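Local coordinates for protein charybdin (Charybdis maritima, PDB 2B7U) that is a single-chain plant member of the ribosome-inactivating protein family, with a mixed alpha/beta fold, at residues Phe205-Leu210 with Pro216-Glu221; Tyr83-Gln86 with Trp91-Leu94. One frame throughout, in Å; residues are numbered along the deposited sequence.

Contact 1. Residues Phe205-Leu210 with Pro216-Glu221; sequences FSFMIL and PCYKFE
Met208, on helix 202-214, faces Phe220 in the irregular chain that leaves this helix, and their CA atoms at 6.8 Å mark the nearest approach of the two backbones. The segment 216-221 doubles back along the helix it has just left, and a Met-aromatic contact joins the two. The Met208 SD stands 5.1 Å from the centroid of the Phe220 ring and 44° off its normal, an oblique approach. The Met208 CB lies 4.1 Å from Phe220 CE1. Tyr218 reaches the helix with its far end. Its CG is anti to the backbone N (chi1 178°), which carries the ring out to Met208, and the two side chains cross at a slant. The hydroxyl rests against aliphatic carbon, with Tyr218 OH 3.3 Å from Met208 CG. Phe207 adds a small apolar contact, its CE1 4.2 Å from Tyr218 CE1. Phe220 also packs on Ala233 and Leu236 of helix 233-237, and Cys217, next to Tyr218, forms a disulfide with Cys254. On the outer side, Lys219 curls back over its own backbone: its NZ donates to Tyr218 O at 2.9 Å, from well above the carbonyl plane.

Contact 2. Residues Tyr83-Gln86 with Trp91-Leu94; sequences YQMQ and WLEL
Gln84 lies across the indole of Trp91, and on the other face of the sheet Tyr83 runs beside Leu92. These pairs belong to the beta hairpin of strands 80-84 and 91-93. Gln84 and Trp91 are a non-hydrogen-bonded antiparallel pair. The Gln84 CB sits over the six-membered ring of Trp91 in a CH-pi contact, 3.7 Å from its centroid and only 5° off the normal. With CG anti to the backbone N (chi1 -168°) and the chain extended beyond it, the Gln84 amide continues over the indole, its plane stacked on the ring. Tyr83 and Leu92 form the hydrogen-bonded pair. Leu92 N gives a nearly straight bond to Tyr83 O (2.9 Å), and Tyr83 N bonds to Leu92 O at 2.9 Å. The Tyr83 CG stands between its backbone N and carbonyl carbon (chi1 76°). This brings the ring alongside Leu92, with Tyr83 CE2 3.6 Å from Leu92 CB. Past the end of the strand, Met85 extends the apolar patch, its CG 3.8 Å from Leu92 CD2. Trp91 also makes a cation-pi contact with Arg72 of strand 67-74. Tyr83 packs on Leu158 of helix 151-170 and Leu145 of helix 135-147, while strands 67-74 and 109-110 flank the hairpin within the mixed sheet.

In the fold
The two contacts lie on opposite sides of the chain's centre, about 37 Å apart between their centres, and have no element in common. Contact 2 comes first along the chain and belongs to the large mixed sheet. Contact 1 is nearer the C-terminal end, where a helix meets the irregular chain that follows it. Both are partly buried. Contact 2 covers more surface, 350 Å² against 218 Å², and has two buried residues among those that touch, where contact 1 has one. Paired backbone hydrogen bonds hold contact 2 in register. Contact 1 relies on apolar and sulfur-aromatic packing between its segments, and its second segment is also tied to Cys254 through the disulfide of Cys217.

Contact 1. Residues Phe205-Leu210 with Pro216-Glu221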
loop_
_atom_site.group_PDB
_atom_site.type_symbol
_atom_site.label_atom_id
_atom_site.label_comp_id
_atom_site.label_asym_id
_atom_site.label_seq_id
_atom_site.Cartn_x
_atom_site.Cartn_y
_atom_site.Cartn_z
ATOM N N PHE A 205 -3.754 11.567 -8.058
ATOM C CA PHE A 205 -2.619 12.458 -7.812
ATOM C C PHE A 205 -1.367 11.996 -8.560
ATOM O O PHE A 205 -0.623 12.830 -9.115
ATOM C CB PHE A 205 -2.294 12.501 -6.309
ATOM C CG PHE A 205 -3.304 13.231 -5.445
ATOM C CD1 PHE A 205 -3.212 13.129 -4.051
ATOM C CD2 PHE A 205 -4.294 14.022 -5.975
ATOM C CE1 PHE A 205 -4.095 13.827 -3.227
ATOM C CE2 PHE A 205 -5.185 14.718 -5.135
ATOM C CZ PHE A 205 -5.061 14.611 -3.779
ATOM N N SER A 206 -1.107 10.697 -8.581
ATOM C CA SER A 206 0.062 10.187 -9.313
ATOM C C SER A 206 -0.047 10.580 -10.775
ATOM O O SER A 206 0.938 11.013 -11.361
ATOM C CB SER A 206 0.160 8.672 -9.197
ATOM O OG SER A 206 0.502 8.302 -7.866
ATOM N N PHE A 207 -1.228 10.398 -11.348
ATOM C CA PHE A 207 -1.449 10.739 -12.745
ATOM C C PHE A 207 -1.241 12.225 -12.983
ATOM O O PHE A 207 -0.571 12.639 -13.946
ATOM C CB PHE A 207 -2.864 10.363 -13.182
ATOM C CG PHE A 207 -3.135 10.693 -14.618
ATOM C CD1 PHE A 207 -3.776 11.868 -14.947
ATOM C CD2 PHE A 207 -2.661 9.858 -15.627
ATOM C CE1 PHE A 207 -3.986 12.206 -16.286
ATOM C CE2 PHE A 207 -2.883 10.186 -16.963
ATOM C CZ PHE A 207 -3.543 11.355 -17.273
ATOM N N MET A 208 -1.850 13.066 -12.138
ATOM C CA MET A 208 -1.680 14.521 -12.316
ATOM C C MET A 208 -0.211 14.941 -12.317
ATOM O O MET A 208 0.223 15.829 -13.078
ATOM C CB MET A 208 -2.387 15.321 -11.207
ATOM C CG MET A 208 -3.849 15.183 -11.181
ATOM S SD MET A 208 -4.505 16.007 -9.700
ATOM C CE MET A 208 -6.135 15.346 -9.761
ATOM N N ILE A 209 0.555 14.353 -11.411
ATOM C CA ILE A 209 1.987 14.680 -11.243
ATOM C C ILE A 209 2.785 14.233 -12.465
ATOM O O ILE A 209 3.527 15.039 -13.043
ATOM C CB ILE A 209 2.535 14.049 -9.968
ATOM C CG1 ILE A 209 1.904 14.755 -8.750
ATOM C CG2 ILE A 209 4.063 14.141 -9.902
ATOM C CD1 ILE A 209 2.005 13.935 -7.514
ATOM N N LEU A 210 2.623 12.987 -12.900
ATOM C CA LEU A 210 3.396 12.514 -14.046
ATOM C C LEU A 210 2.919 13.158 -15.349
ATOM O O LEU A 210 3.722 13.443 -16.222
ATOM C CB LEU A 210 3.336 11.004 -14.158
ATOM C CG LEU A 210 4.018 10.263 -13.028
ATOM C CD1 LEU A 210 4.056 8.789 -13.346
ATOM C CD2 LEU A 210 5.434 10.789 -12.786
ATOM N N PRO A 216 3.194 19.269 -21.793
ATOM C CA PRO A 216 3.088 20.693 -21.633
ATOM C C PRO A 216 1.671 21.267 -21.778
ATOM O O PRO A 216 1.411 22.370 -21.291
ATOM C CB PRO A 216 3.980 21.251 -22.748
ATOM C CG PRO A 216 4.851 20.175 -23.134
ATOM C CD PRO A 216 4.091 18.903 -22.903
ATOM N N CYS A 217 0.786 20.507 -22.428
ATOM C CA CYS A 217 -0.595 20.901 -22.626
ATOM C C CYS A 217 -1.526 20.488 -21.500
ATOM O O CYS A 217 -2.690 20.889 -21.497
ATOM C CB CYS A 217 -1.105 20.333 -23.941
ATOM S SG CYS A 217 -0.174 21.058 -25.377
ATOM N N TYR A 218 -1.041 19.712 -20.541
ATOM C CA TYR A 218 -1.871 19.271 -19.429
ATOM C C TYR A 218 -2.057 20.443 -18.470
ATOM O O TYR A 218 -1.114 21.162 -18.157
ATOM C CB TYR A 218 -1.221 18.090 -18.715
ATOM C CG TYR A 218 -2.012 17.625 -17.512
ATOM C CD1 TYR A 218 -3.159 16.858 -17.666
ATOM C CD2 TYR A 218 -1.628 17.995 -16.229
ATOM C CE1 TYR A 218 -3.889 16.434 -16.551
ATOM C CE2 TYR A 218 -2.346 17.595 -15.119
ATOM C CZ TYR A 218 -3.479 16.826 -15.289
ATOM O OH TYR A 218 -4.200 16.433 -14.164
ATOM N N LYS A 219 -3.278 20.652 -18.020
ATOM C CA LYS A 219 -3.547 21.734 -17.076
ATOM C C LYS A 219 -3.777 21.191 -15.659
ATOM O O LYS A 219 -4.712 20.430 -15.411
ATOM C CB LYS A 219 -4.712 22.595 -17.587
ATOM C CG LYS A 219 -4.339 23.316 -18.905
ATOM C CD LYS A 219 -3.089 24.244 -18.741
ATOM C CE LYS A 219 -2.169 24.319 -19.982
ATOM N NZ LYS A 219 -0.879 23.514 -19.868
ATOM N N PHE A 220 -2.844 21.524 -14.769
ATOM C CA PHE A 220 -2.945 21.102 -13.366
ATOM C C PHE A 220 -4.014 21.933 -12.698
ATOM O O PHE A 220 -4.008 23.163 -12.761
ATOM C CB PHE A 220 -1.634 21.268 -12.620
ATOM C CG PHE A 220 -1.679 20.766 -11.197
ATOM C CD1 PHE A 220 -1.386 19.447 -10.917
ATOM C CD2 PHE A 220 -2.023 21.622 -10.147
ATOM C CE1 PHE A 220 -1.418 18.977 -9.604
ATOM C CE2 PHE A 220 -2.070 21.151 -8.845
ATOM C CZ PHE A 220 -1.799 19.842 -8.578
ATOM N N GLU A 221 -4.948 21.238 -12.071
ATOM C CA GLU A 221 -6.023 21.879 -11.334
ATOM C C GLU A 221 -5.680 21.856 -9.852
ATOM O O GLU A 221 -5.399 20.802 -9.302
ATOM C CB GLU A 221 -7.314 21.118 -11.582
ATOM C CG GLU A 221 -7.903 21.389 -12.940
ATOM C CD GLU A 221 -8.797 22.620 -12.961
ATOM O OE1 GLU A 221 -8.388 23.696 -12.455
ATOM O OE2 GLU A 221 -9.923 22.512 -13.496
#

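Contact 2. Residues Tyr83-Gln86 with Trp91-Leu94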
loop_
_atom_site.group_PDB
_atom_site.type_symbol
_atom_site.label_atom_id
_atom_site.label_comp_id
_atom_site.label_asym_id
_atom_site.label_seq_id
_atom_site.Cartn_x
_atom_site.Cartn_y
_atom_site.Cartn_z
ATOM N N TYR A 83 -1.637 -13.702 0.998
ATOM C CA TYR A 83 -0.758 -13.926 2.141
ATOM C C TYR A 83 -0.658 -15.419 2.435
ATOM O O TYR A 83 -1.504 -16.223 2.014
ATOM C CB TYR A 83 -1.221 -13.140 3.361
ATOM C CG TYR A 83 -2.408 -13.765 4.032
ATOM C CD1 TYR A 83 -2.262 -14.642 5.100
ATOM C CD2 TYR A 83 -3.703 -13.486 3.588
ATOM C CE1 TYR A 83 -3.373 -15.249 5.687
ATOM C CE2 TYR A 83 -4.820 -14.085 4.180
ATOM C CZ TYR A 83 -4.640 -14.944 5.239
ATOM O OH TYR A 83 -5.735 -15.546 5.825
ATOM N N GLN A 84 0.399 -15.766 3.157
ATOM C CA GLN A 84 0.683 -17.158 3.476
ATOM C C GLN A 84 0.478 -17.462 4.956
ATOM O O GLN A 84 1.017 -16.765 5.812
ATOM C CB GLN A 84 2.126 -17.480 3.130
ATOM C CG GLN A 84 2.411 -18.967 3.171
ATOM C CD GLN A 84 3.797 -19.341 2.725
ATOM O OE1 GLN A 84 3.981 -20.377 2.059
ATOM N NE2 GLN A 84 4.775 -18.552 3.108
ATOM N N MET A 85 -0.246 -18.545 5.234
ATOM C CA MET A 85 -0.382 -19.059 6.605
ATOM C C MET A 85 0.871 -19.829 7.010
ATOM O O MET A 85 1.572 -20.369 6.156
ATOM C CB MET A 85 -1.602 -19.952 6.715
ATOM C CG MET A 85 -2.904 -19.184 6.570
ATOM S SD MET A 85 -4.386 -20.178 6.681
ATOM C CE MET A 85 -4.507 -20.524 8.439
ATOM N N GLN A 86 1.136 -19.888 8.319
ATOM C CA GLN A 86 2.390 -20.426 8.846
ATOM C C GLN A 86 2.456 -21.947 8.902
ATOM O O GLN A 86 3.509 -22.519 8.625
ATOM C CB GLN A 86 2.664 -19.867 10.244
ATOM C CG GLN A 86 3.995 -20.279 10.843
ATOM C CD GLN A 86 4.412 -19.400 11.995
ATOM O OE1 GLN A 86 3.719 -18.454 12.349
ATOM N NE2 GLN A 86 5.534 -19.722 12.605
ATOM N N TRP A 91 -1.382 -20.557 0.756
ATOM C CA TRP A 91 -1.595 -19.206 0.230
ATOM C C TRP A 91 -3.070 -18.902 0.064
ATOM O O TRP A 91 -3.823 -19.728 -0.466
ATOM C CB TRP A 91 -0.902 -19.045 -1.121
ATOM C CG TRP A 91 0.549 -18.833 -0.976
ATOM C CD1 TRP A 91 1.529 -19.768 -1.077
ATOM C CD2 TRP A 91 1.210 -17.588 -0.701
ATOM N NE1 TRP A 91 2.756 -19.188 -0.886
ATOM C CE2 TRP A 91 2.595 -17.852 -0.647
ATOM C CE3 TRP A 91 0.771 -16.278 -0.495
ATOM C CZ2 TRP A 91 3.546 -16.838 -0.404
ATOM C CZ3 TRP A 91 1.712 -15.287 -0.235
ATOM C CH2 TRP A 91 3.084 -15.575 -0.186
ATOM N N LEU A 92 -3.466 -17.732 0.554
ATOM C CA LEU A 92 -4.794 -17.176 0.358
ATOM C C LEU A 92 -4.642 -15.989 -0.561
ATOM O O LEU A 92 -3.708 -15.215 -0.399
ATOM C CB LEU A 92 -5.376 -16.675 1.673
ATOM C CG LEU A 92 -5.840 -17.674 2.730
ATOM C CD1 LEU A 92 -6.883 -18.590 2.130
ATOM C CD2 LEU A 92 -4.682 -18.429 3.323
ATOM N N GLU A 93 -5.573 -15.829 -1.495
ATOM C CA GLU A 93 -5.497 -14.779 -2.486
ATOM C C GLU A 93 -6.784 -13.960 -2.539
ATOM O O GLU A 93 -7.881 -14.523 -2.554
ATOM C CB GLU A 93 -5.197 -15.421 -3.860
ATOM C CG GLU A 93 -5.186 -14.461 -5.007
ATOM C CD GLU A 93 -4.696 -15.059 -6.310
ATOM O OE1 GLU A 93 -4.927 -14.392 -7.353
ATOM O OE2 GLU A 93 -4.093 -16.155 -6.302
ATOM N N LEU A 94 -6.638 -12.640 -2.603
ATOM C CA LEU A 94 -7.760 -11.712 -2.662
ATOM C C LEU A 94 -8.316 -11.674 -4.074
ATOM O O LEU A 94 -7.580 -11.772 -5.048
ATOM C CB LEU A 94 -7.327 -10.304 -2.228
ATOM C CG LEU A 94 -7.095 -10.164 -0.714
ATOM C CD1 LEU A 94 -5.748 -10.709 -0.274
ATOM C CD2 LEU A 94 -7.202 -8.696 -0.268
#